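Local coordinates for glucanase (Klebsiella pneumoniae, PDB 5GY3), which probably hydrolyses internal beta-1,4-glucosidic linkages in cellulose and related beta-glucans, as an endoglucanase of glycoside hydrolase family 8, at residues 89-97 with 108-119; 152-160 with 170-181. All coordinates share one frame; numbering follows the deposited sequence.

Contact 1 (89-97 with 108-119)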
loop_
_atom_site.group_PDB
_atom_site.type_symbol
_atom_site.label_atom_id
_atom_site.label_comp_id
_atom_site.label_asym_id
_atom_site.label_seq_id
_atom_site.Cartn_x
_atom_site.Cartn_y
_atom_site.Cartn_z
ATOM N N ASP A 89 7.924 -3.362 1.224
ATOM C CA ASP A 89 9.275 -2.797 1.191
ATOM C C ASP A 89 9.231 -1.287 1.006
ATOM O O ASP A 89 10.008 -0.549 1.625
ATOM C CB ASP A 89 10.108 -3.380 0.044
ATOM C CG ASP A 89 10.149 -4.903 0.013
ATOM O OD1 ASP A 89 10.264 -5.552 1.074
ATOM O OD2 ASP A 89 10.111 -5.443 -1.113
ATOM N N THR A 90 8.364 -0.820 0.107
ATOM C CA THR A 90 8.246 0.610 -0.158
ATOM C C THR A 90 7.783 1.365 1.080
ATOM O O THR A 90 8.326 2.428 1.415
ATOM C CB THR A 90 7.261 0.829 -1.313
ATOM O OG1 THR A 90 7.782 0.244 -2.512
ATOM C CG2 THR A 90 6.985 2.300 -1.533
ATOM N N LEU A 91 6.751 0.843 1.755
ATOM C CA LEU A 91 6.200 1.522 2.924
ATOM C C LEU A 91 7.238 1.639 4.026
ATOM O O LEU A 91 7.340 2.683 4.690
ATOM C CB LEU A 91 4.980 0.758 3.434
ATOM C CG LEU A 91 3.775 0.783 2.492
ATOM C CD1 LEU A 91 2.791 -0.311 2.879
ATOM C CD2 LEU A 91 3.119 2.152 2.530
ATOM N N ILE A 92 8.013 0.570 4.230
ATOM C CA ILE A 92 9.091 0.577 5.218
ATOM C C ILE A 92 10.131 1.633 4.864
ATOM O O ILE A 92 10.548 2.425 5.716
ATOM C CB ILE A 92 9.719 -0.826 5.331
ATOM C CG1 ILE A 92 8.727 -1.814 5.969
ATOM C CG2 ILE A 92 11.034 -0.763 6.117
ATOM C CD1 ILE A 92 9.057 -3.323 5.729
ATOM N N ALA A 93 10.573 1.656 3.600
ATOM C CA ALA A 93 11.587 2.629 3.203
ATOM C C ALA A 93 11.053 4.049 3.314
ATOM O O ALA A 93 11.797 4.981 3.646
ATOM C CB ALA A 93 12.066 2.353 1.774
ATOM N N TRP A 94 9.775 4.236 2.993
ATOM C CA TRP A 94 9.153 5.553 3.081
ATOM C C TRP A 94 9.049 6.005 4.531
ATOM O O TRP A 94 9.367 7.157 4.855
ATOM C CB TRP A 94 7.768 5.489 2.427
ATOM C CG TRP A 94 7.076 6.792 2.267
ATOM C CD1 TRP A 94 7.643 8.041 2.203
ATOM C CD2 TRP A 94 5.671 6.980 2.123
ATOM N NE1 TRP A 94 6.665 8.993 2.027
ATOM C CE2 TRP A 94 5.446 8.364 1.972
ATOM C CE3 TRP A 94 4.574 6.109 2.101
ATOM C CZ2 TRP A 94 4.168 8.899 1.822
ATOM C CZ3 TRP A 94 3.303 6.644 1.932
ATOM C CH2 TRP A 94 3.115 8.023 1.786
ATOM N N ALA A 95 8.626 5.101 5.420
ATOM C CA ALA A 95 8.561 5.437 6.839
ATOM C C ALA A 95 9.932 5.839 7.382
ATOM O O ALA A 95 10.039 6.783 8.181
ATOM C CB ALA A 95 7.989 4.255 7.621
ATOM N N LEU A 96 10.989 5.136 6.959
ATOM C CA LEU A 96 12.345 5.470 7.401
ATOM C C LEU A 96 12.762 6.852 6.924
ATOM O O LEU A 96 13.367 7.622 7.680
ATOM C CB LEU A 96 13.336 4.416 6.902
ATOM C CG LEU A 96 13.263 3.116 7.710
ATOM C CD1 LEU A 96 13.850 1.926 6.945
ATOM C CD2 LEU A 96 13.963 3.307 9.068
ATOM N N LEU A 97 12.460 7.186 5.667
ATOM C CA LEU A 97 12.741 8.531 5.177
ATOM C C LEU A 97 12.029 9.580 6.027
ATOM O O LEU A 97 12.623 10.592 6.430
ATOM C CB LEU A 97 12.325 8.622 3.711
ATOM C CG LEU A 97 13.065 9.595 2.815
ATOM C CD1 LEU A 97 14.560 9.300 2.939
ATOM C CD2 LEU A 97 12.587 9.387 1.386
ATOM N N TYR A 108 18.265 6.810 9.854
ATOM C CA TYR A 108 17.026 6.327 9.244
ATOM C C TYR A 108 17.040 6.522 7.732
ATOM O O TYR A 108 16.531 5.677 6.984
ATOM C CB TYR A 108 15.816 7.044 9.833
ATOM C CG TYR A 108 15.567 6.795 11.302
ATOM C CD1 TYR A 108 15.408 5.510 11.793
ATOM C CD2 TYR A 108 15.460 7.859 12.190
ATOM C CE1 TYR A 108 15.157 5.280 13.143
ATOM C CE2 TYR A 108 15.208 7.643 13.540
ATOM C CZ TYR A 108 15.058 6.356 14.012
ATOM O OH TYR A 108 14.805 6.135 15.356
ATOM N N ALA A 109 17.596 7.637 7.266
ATOM C CA ALA A 109 17.652 7.893 5.831
ATOM C C ALA A 109 18.668 6.992 5.142
ATOM O O ALA A 109 18.449 6.571 4.001
ATOM C CB ALA A 109 17.977 9.362 5.575
ATOM N N ILE A 110 19.778 6.680 5.818
ATOM C CA ILE A 110 20.747 5.748 5.243
ATOM C C ILE A 110 20.124 4.368 5.087
ATOM O O ILE A 110 20.354 3.683 4.085
ATOM C CB ILE A 110 22.033 5.719 6.091
ATOM C CG1 ILE A 110 22.795 7.030 5.883
ATOM C CG2 ILE A 110 22.892 4.493 5.745
ATOM C CD1 ILE A 110 23.918 7.279 6.884
ATOM N N ALA A 111 19.282 3.962 6.048
ATOM C CA ALA A 111 18.568 2.696 5.912
ATOM C C ALA A 111 17.584 2.743 4.748
ATOM O O ALA A 111 17.492 1.790 3.960
ATOM C CB ALA A 111 17.838 2.358 7.213
ATOM N N SER A 112 16.838 3.840 4.630
ATOM C CA SER A 112 15.900 3.996 3.524
ATOM C C SER A 112 16.608 3.866 2.182
ATOM O O SER A 112 16.132 3.161 1.280
ATOM C CB SER A 112 15.196 5.351 3.634
ATOM O OG SER A 112 14.296 5.537 2.550
ATOM N N ASP A 113 17.757 4.539 2.040
ATOM C CA ASP A 113 18.469 4.568 0.763
ATOM C C ASP A 113 18.827 3.165 0.279
ATOM O O ASP A 113 18.813 2.899 -0.928
ATOM C CB ASP A 113 19.748 5.397 0.885
ATOM C CG ASP A 113 19.489 6.867 1.139
ATOM O OD1 ASP A 113 18.393 7.343 0.802
ATOM O OD2 ASP A 113 20.408 7.545 1.664
ATOM N N ALA A 114 19.209 2.271 1.197
ATOM C CA ALA A 114 19.555 0.912 0.797
ATOM C C ALA A 114 18.344 0.186 0.228
ATOM O O ALA A 114 18.454 -0.522 -0.784
ATOM C CB ALA A 114 20.143 0.145 1.987
ATOM N N ILE A 115 17.182 0.361 0.863
ATOM C CA ILE A 115 15.959 -0.306 0.425
ATOM C C ILE A 115 15.483 0.257 -0.906
ATOM O O ILE A 115 15.092 -0.504 -1.800
ATOM C CB ILE A 115 14.869 -0.187 1.509
ATOM C CG1 ILE A 115 15.369 -0.819 2.818
ATOM C CG2 ILE A 115 13.544 -0.820 1.030
ATOM C CD1 ILE A 115 14.581 -0.400 4.055
ATOM N N THR A 116 15.508 1.590 -1.072
ATOM C CA THR A 116 15.056 2.142 -2.348
ATOM C C THR A 116 15.992 1.741 -3.484
ATOM O O THR A 116 15.532 1.470 -4.596
ATOM C CB THR A 116 14.894 3.667 -2.289
ATOM O OG1 THR A 116 16.126 4.301 -1.925
ATOM C CG2 THR A 116 13.819 4.043 -1.287
ATOM N N ALA A 117 17.302 1.680 -3.228
ATOM C CA ALA A 117 18.208 1.175 -4.258
ATOM C C ALA A 117 17.907 -0.284 -4.582
ATOM O O ALA A 117 17.938 -0.688 -5.755
ATOM C CB ALA A 117 19.662 1.341 -3.823
ATOM N N SER A 118 17.590 -1.082 -3.556
ATOM C CA SER A 118 17.202 -2.475 -3.780
ATOM C C SER A 118 15.902 -2.578 -4.569
ATOM O O SER A 118 15.750 -3.463 -5.420
ATOM C CB SER A 118 17.057 -3.208 -2.442
ATOM O OG SER A 118 18.318 -3.493 -1.870
ATOM N N LEU A 119 14.940 -1.706 -4.287
ATOM C CA LEU A 119 13.698 -1.738 -5.048
ATOM C C LEU A 119 13.951 -1.482 -6.531
ATOM O O LEU A 119 13.410 -2.183 -7.387
ATOM C CB LEU A 119 12.707 -0.732 -4.477
ATOM C CG LEU A 119 12.015 -1.182 -3.190
ATOM C CD1 LEU A 119 11.337 0.019 -2.551
ATOM C CD2 LEU A 119 10.988 -2.271 -3.509
#
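L96, on helix 89-97, reaches into the antiparallel helix 108-119 as a knob among Y108, A111, S112 and I115, and its CB and two methyls meet different parts of that hole. CB lies against the backbone, 3.4 Å from Y108 O, with S112 CB close by. Beyond CG the two methyls part: L96 CD1 meets I115 CD1 at 3.8 Å and also touches the methyl of A111, while L96 CD2 rests against CD1 of the Y108 ring. Having CG anti to the carbonyl carbon (chi1 -76°) carries this fork across to the partner helix. The opposing knob is I115, held among D89, I92, A93 and L96; its CG2 packs 3.6 Å from A93 CB, and its CD1 continues to I92 CG2. Such reciprocal knobs-into-holes packing joins the two arms of a helical hairpin, consecutive helices of the (alpha/alpha)6 barrel characteristic of family 8, the axes of the two segments approaching to 7.9 Å. At the small residues A93 and S112 the backbones come closest, their CA atoms 4.5 Å apart, and here S112 OG donates a 2.8 Å hydrogen bond to A93 O. The hydroxyl comes from above the carbonyl plane, 38° out of it, whereas L97 N, the regular helical donor, arrives from the other face, so A93 O is gripped twice. L97 CD1 is 3.8 Å from S112 OG. Toward the start of segment 89-97, L119 spreads its methyls between two residues, CD2 against D89 CB and CD1 3.6 Å from T90 OG1, a hydroxyl bonded to S86 O. T90 is near D87, the predicted nucleophile, and the carboxylate of D89 is bound by N84.

Contact 2 (152-160 with 170-181)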
loop_
_atom_site.group_PDB
_atom_site.type_symbol
_atom_site.label_atom_id
_atom_site.label_comp_id
_atom_site.label_asym_id
_atom_site.label_seq_id
_atom_site.Cartn_x
_atom_site.Cartn_y
_atom_site.Cartn_z
ATOM N N TYR A 152 0.152 -1.381 -5.498
ATOM C CA TYR A 152 1.551 -1.257 -5.091
ATOM C C TYR A 152 2.247 -0.065 -5.747
ATOM O O TYR A 152 3.440 0.161 -5.492
ATOM C CB TYR A 152 2.350 -2.532 -5.421
ATOM C CG TYR A 152 1.954 -3.818 -4.716
ATOM C CD1 TYR A 152 0.715 -3.967 -4.104
ATOM C CD2 TYR A 152 2.835 -4.893 -4.676
ATOM C CE1 TYR A 152 0.356 -5.154 -3.468
ATOM C CE2 TYR A 152 2.487 -6.091 -4.049
ATOM C CZ TYR A 152 1.247 -6.210 -3.449
ATOM O OH TYR A 152 0.883 -7.373 -2.822
ATOM N N PHE A 153 1.547 0.702 -6.586
ATOM C CA PHE A 153 2.107 1.943 -7.144
ATOM C C PHE A 153 1.908 3.053 -6.111
ATOM O O PHE A 153 0.983 3.864 -6.193
ATOM C CB PHE A 153 1.436 2.348 -8.456
ATOM C CG PHE A 153 1.484 1.323 -9.573
ATOM C CD1 PHE A 153 2.212 0.146 -9.479
ATOM C CD2 PHE A 153 0.775 1.574 -10.744
ATOM C CE1 PHE A 153 2.214 -0.778 -10.538
ATOM C CE2 PHE A 153 0.780 0.664 -11.805
ATOM C CZ PHE A 153 1.499 -0.510 -11.693
ATOM N N ILE A 154 2.796 3.103 -5.122
ATOM C CA ILE A 154 2.589 3.995 -3.957
ATOM C C ILE A 154 3.154 5.358 -4.342
ATOM O O ILE A 154 4.260 5.755 -3.959
ATOM C CB ILE A 154 3.191 3.419 -2.678
ATOM C CG1 ILE A 154 2.650 1.996 -2.474
ATOM C CG2 ILE A 154 2.795 4.305 -1.484
ATOM C CD1 ILE A 154 3.126 1.310 -1.204
ATOM N N PHE A 155 2.349 6.112 -5.088
ATOM C CA PHE A 155 2.794 7.384 -5.651
ATOM C C PHE A 155 3.381 8.357 -4.631
ATOM O O PHE A 155 4.423 8.959 -4.933
ATOM C CB PHE A 155 1.628 8.038 -6.410
ATOM C CG PHE A 155 1.063 7.168 -7.492
ATOM C CD1 PHE A 155 1.807 6.888 -8.630
ATOM C CD2 PHE A 155 -0.202 6.619 -7.361
ATOM C CE1 PHE A 155 1.288 6.072 -9.641
ATOM C CE2 PHE A 155 -0.725 5.797 -8.363
ATOM C CZ PHE A 155 0.021 5.538 -9.502
ATOM N N PRO A 156 2.808 8.562 -3.437
ATOM C CA PRO A 156 3.426 9.544 -2.528
ATOM C C PRO A 156 4.780 9.095 -1.995
ATOM O O PRO A 156 5.654 9.941 -1.737
ATOM C CB PRO A 156 2.382 9.694 -1.410
ATOM C CG PRO A 156 1.635 8.384 -1.423
ATOM C CD PRO A 156 1.548 8.025 -2.882
ATOM N N ALA A 157 4.980 7.787 -1.823
ATOM C CA ALA A 157 6.293 7.282 -1.452
ATOM C C ALA A 157 7.302 7.513 -2.567
ATOM O O ALA A 157 8.433 7.941 -2.312
ATOM C CB ALA A 157 6.205 5.802 -1.110
ATOM N N TRP A 158 6.916 7.217 -3.815
ATOM C CA TRP A 158 7.840 7.387 -4.932
ATOM C C TRP A 158 8.280 8.841 -5.070
ATOM O O TRP A 158 9.443 9.121 -5.384
ATOM C CB TRP A 158 7.193 6.906 -6.225
ATOM C CG TRP A 158 6.900 5.435 -6.242
ATOM C CD1 TRP A 158 7.183 4.523 -5.262
ATOM C CD2 TRP A 158 6.262 4.707 -7.296
ATOM N NE1 TRP A 158 6.769 3.271 -5.650
ATOM C CE2 TRP A 158 6.193 3.360 -6.893
ATOM C CE3 TRP A 158 5.746 5.070 -8.551
ATOM C CZ2 TRP A 158 5.636 2.363 -7.700
ATOM C CZ3 TRP A 158 5.183 4.084 -9.351
ATOM C CH2 TRP A 158 5.135 2.747 -8.923
ATOM N N ARG A 159 7.357 9.782 -4.851
ATOM C CA ARG A 159 7.727 11.192 -4.928
ATOM C C ARG A 159 8.729 11.535 -3.830
ATOM O O ARG A 159 9.720 12.229 -4.081
ATOM C CB ARG A 159 6.472 12.075 -4.834
ATOM C CG ARG A 159 6.742 13.578 -4.889
ATOM C CD ARG A 159 5.891 14.343 -3.898
ATOM N NE ARG A 159 5.595 13.514 -2.698
ATOM C CZ ARG A 159 6.179 13.657 -1.520
ATOM N NH1 ARG A 159 7.084 14.602 -1.374
ATOM N NH2 ARG A 159 5.833 12.874 -0.521
ATOM N N ALA A 160 8.507 11.020 -2.616
ATOM C CA ALA A 160 9.455 11.240 -1.528
ATOM C C ALA A 160 10.817 10.646 -1.852
ATOM O O ALA A 160 11.851 11.276 -1.594
ATOM C CB ALA A 160 8.918 10.638 -0.225
ATOM N N TRP A 170 13.154 7.382 -10.158
ATOM C CA TRP A 170 11.889 7.361 -9.423
ATOM C C TRP A 170 10.843 8.220 -10.117
ATOM O O TRP A 170 9.654 7.872 -10.136
ATOM C CB TRP A 170 12.094 7.824 -7.976
ATOM C CG TRP A 170 12.698 6.757 -7.111
ATOM C CD1 TRP A 170 13.962 6.750 -6.562
ATOM C CD2 TRP A 170 12.092 5.517 -6.734
ATOM N NE1 TRP A 170 14.165 5.577 -5.857
ATOM C CE2 TRP A 170 13.032 4.809 -5.943
ATOM C CE3 TRP A 170 10.841 4.936 -6.981
ATOM C CZ2 TRP A 170 12.758 3.552 -5.402
ATOM C CZ3 TRP A 170 10.568 3.681 -6.425
ATOM C CH2 TRP A 170 11.527 3.003 -5.662
ATOM N N ARG A 171 11.268 9.342 -10.699
ATOM C CA ARG A 171 10.330 10.178 -11.438
ATOM C C ARG A 171 9.800 9.452 -12.670
ATOM O O ARG A 171 8.604 9.531 -12.981
ATOM C CB ARG A 171 10.997 11.495 -11.833
ATOM C CG ARG A 171 11.053 12.499 -10.711
ATOM C CD ARG A 171 11.171 13.907 -11.269
ATOM N NE ARG A 171 11.288 14.899 -10.211
ATOM C CZ ARG A 171 11.602 16.172 -10.427
ATOM N NH1 ARG A 171 11.827 16.605 -11.663
ATOM N NH2 ARG A 171 11.700 17.008 -9.407
ATOM N N THR A 172 10.673 8.732 -13.377
ATOM C CA THR A 172 10.218 7.947 -14.520
ATOM C C THR A 172 9.243 6.861 -14.087
ATOM O O THR A 172 8.229 6.623 -14.754
ATOM C CB THR A 172 11.419 7.343 -15.243
ATOM O OG1 THR A 172 12.140 8.389 -15.911
ATOM C CG2 THR A 172 10.973 6.281 -16.266
ATOM N N LEU A 173 9.540 6.181 -12.977
ATOM C CA LEU A 173 8.625 5.151 -12.486
ATOM C C LEU A 173 7.268 5.754 -12.156
ATOM O O LEU A 173 6.217 5.181 -12.485
ATOM C CB LEU A 173 9.219 4.447 -11.257
ATOM C CG LEU A 173 8.520 3.136 -10.859
ATOM C CD1 LEU A 173 8.849 2.005 -11.859
ATOM C CD2 LEU A 173 8.844 2.722 -9.425
ATOM N N GLN A 174 7.267 6.928 -11.530
ATOM C CA GLN A 174 5.999 7.588 -11.234
ATOM C C GLN A 174 5.259 7.970 -12.509
ATOM O O GLN A 174 4.048 7.742 -12.620
ATOM C CB GLN A 174 6.233 8.811 -10.354
ATOM C CG GLN A 174 4.993 9.657 -10.224
ATOM C CD GLN A 174 4.871 10.304 -8.878
ATOM O OE1 GLN A 174 3.761 10.459 -8.353
ATOM N NE2 GLN A 174 6.009 10.700 -8.303
ATOM N N THR A 175 5.967 8.547 -13.486
ATOM C CA THR A 175 5.348 8.892 -14.762
ATOM C C THR A 175 4.745 7.666 -15.432
ATOM O O THR A 175 3.610 7.700 -15.920
ATOM C CB THR A 175 6.389 9.525 -15.682
ATOM O OG1 THR A 175 6.767 10.806 -15.161
ATOM C CG2 THR A 175 5.826 9.675 -17.087
ATOM N N ASP A 176 5.509 6.574 -15.476
ATOM C CA ASP A 176 5.047 5.370 -16.148
ATOM C C ASP A 176 3.902 4.711 -15.386
ATOM O O ASP A 176 2.999 4.124 -15.996
ATOM C CB ASP A 176 6.222 4.408 -16.324
ATOM C CG ASP A 176 7.169 4.833 -17.463
ATOM O OD1 ASP A 176 6.782 5.716 -18.254
ATOM O OD2 ASP A 176 8.289 4.272 -17.578
ATOM N N GLY A 177 3.934 4.777 -14.050
ATOM C CA GLY A 177 2.894 4.133 -13.263
ATOM C C GLY A 177 1.571 4.871 -13.343
ATOM O O GLY A 177 0.503 4.253 -13.436
ATOM N N GLN A 178 1.621 6.201 -13.329
ATOM C CA GLN A 178 0.410 6.965 -13.593
ATOM C C GLN A 178 -0.119 6.687 -14.997
ATOM O O GLN A 178 -1.323 6.500 -15.187
ATOM C CB GLN A 178 0.679 8.451 -13.383
ATOM C CG GLN A 178 1.002 8.778 -11.939
ATOM C CD GLN A 178 1.077 10.262 -11.684
ATOM O OE1 GLN A 178 0.523 11.063 -12.433
ATOM N NE2 GLN A 178 1.768 10.639 -10.618
ATOM N N ALA A 179 0.772 6.618 -15.991
ATOM C CA ALA A 179 0.313 6.360 -17.354
ATOM C C ALA A 179 -0.318 4.979 -17.475
ATOM O O ALA A 179 -1.364 4.828 -18.115
ATOM C CB ALA A 179 1.464 6.508 -18.350
ATOM N N LEU A 180 0.297 3.956 -16.873
ATOM C CA LEU A 180 -0.287 2.618 -16.944
ATOM C C LEU A 180 -1.638 2.578 -16.238
ATOM O O LEU A 180 -2.620 2.068 -16.786
ATOM C CB LEU A 180 0.672 1.583 -16.350
ATOM C CG LEU A 180 1.834 1.162 -17.253
ATOM C CD1 LEU A 180 2.888 0.423 -16.433
ATOM C CD2 LEU A 180 1.342 0.301 -18.456
ATOM N N LEU A 181 -1.703 3.133 -15.021
ATOM C CA LEU A 181 -2.971 3.164 -14.296
ATOM C C LEU A 181 -4.049 3.875 -15.105
ATOM O O LEU A 181 -5.215 3.450 -15.107
ATOM C CB LEU A 181 -2.771 3.824 -12.927
ATOM C CG LEU A 181 -3.989 4.016 -12.010
ATOM C CD1 LEU A 181 -4.671 2.678 -11.729
ATOM C CD2 LEU A 181 -3.601 4.721 -10.705
HETATM O O HOH W 1 8.480 10.200 -8.321
#
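This is a largely aromatic helix-helix contact in the (alpha/alpha)6 barrel of family 8, where the turn and first helical residues of 152-160 pack against the antiparallel helix 170-181. W158 makes the largest contribution of any residue. L173 CD2 sits over one face of its indole, 3.5 Å from the centroid of the six-membered ring and almost on the ring normal, a CH-pi contact; the backbone of F153 and I154 lies over the opposite face. With CG anti to the backbone N (chi1 -166°), L173 brings that methyl over the ring. W170 joins on the same face as L173, its CZ3 3.7 Å from W158 CD1, the two indole planes inclined by 42°. At its edge the W158 ring meets the helix backbone, with CE3 3.7 Å from Q174 CA. W158 CZ3 is also 3.5 Å from L173 O.

F155, in the first turn of its helix, is a knob among Q174, G177, Q178 and L181. The ring points an edge at the G177 backbone, CE1 being 3.9 Å from the carbonyl C, and L181 CD2 also lies near its plane. Q178 CG approaches obliquely, 3.6 Å from F155 CE1. The missing side chain of G177 lets F153, F155 and W158 gather against this turn; F153 CD2 is 3.8 Å from G177 O. Q174 bends at chi2 to lay its amide alongside F155, the two planes 18° apart. Its OE1 takes a weak bond from Q178 NE2, while a water lies very close to its NE2, too close for the bond to be certain, and makes weak bonds to W158 O and W170 O. R159, touching Q174 NE2 through CB, directs its guanidinium to E163.

Overall arrangement
From the N terminus, the chain passes through helices 29-41 and 45-59 before contact 1, where helix 86-103 turns back on helix 106-123 across a short connection. Strands 124-127, 130-133 and 145-148 follow, and contact 2 then closes a second tight hairpin between helices 155-164 and 167-183. The two lie in series, neither enclosing the other, with centres about 16 Å apart. They touch directly: W94 packs on P156, A157 and A160, tying the first helix of each hairpin together, while the W170 ring lies against T116 O between the second helices. Helices 29-41 and 45-59 flank contact 1, and helix 220-228 and strand 130-133 flank contact 2.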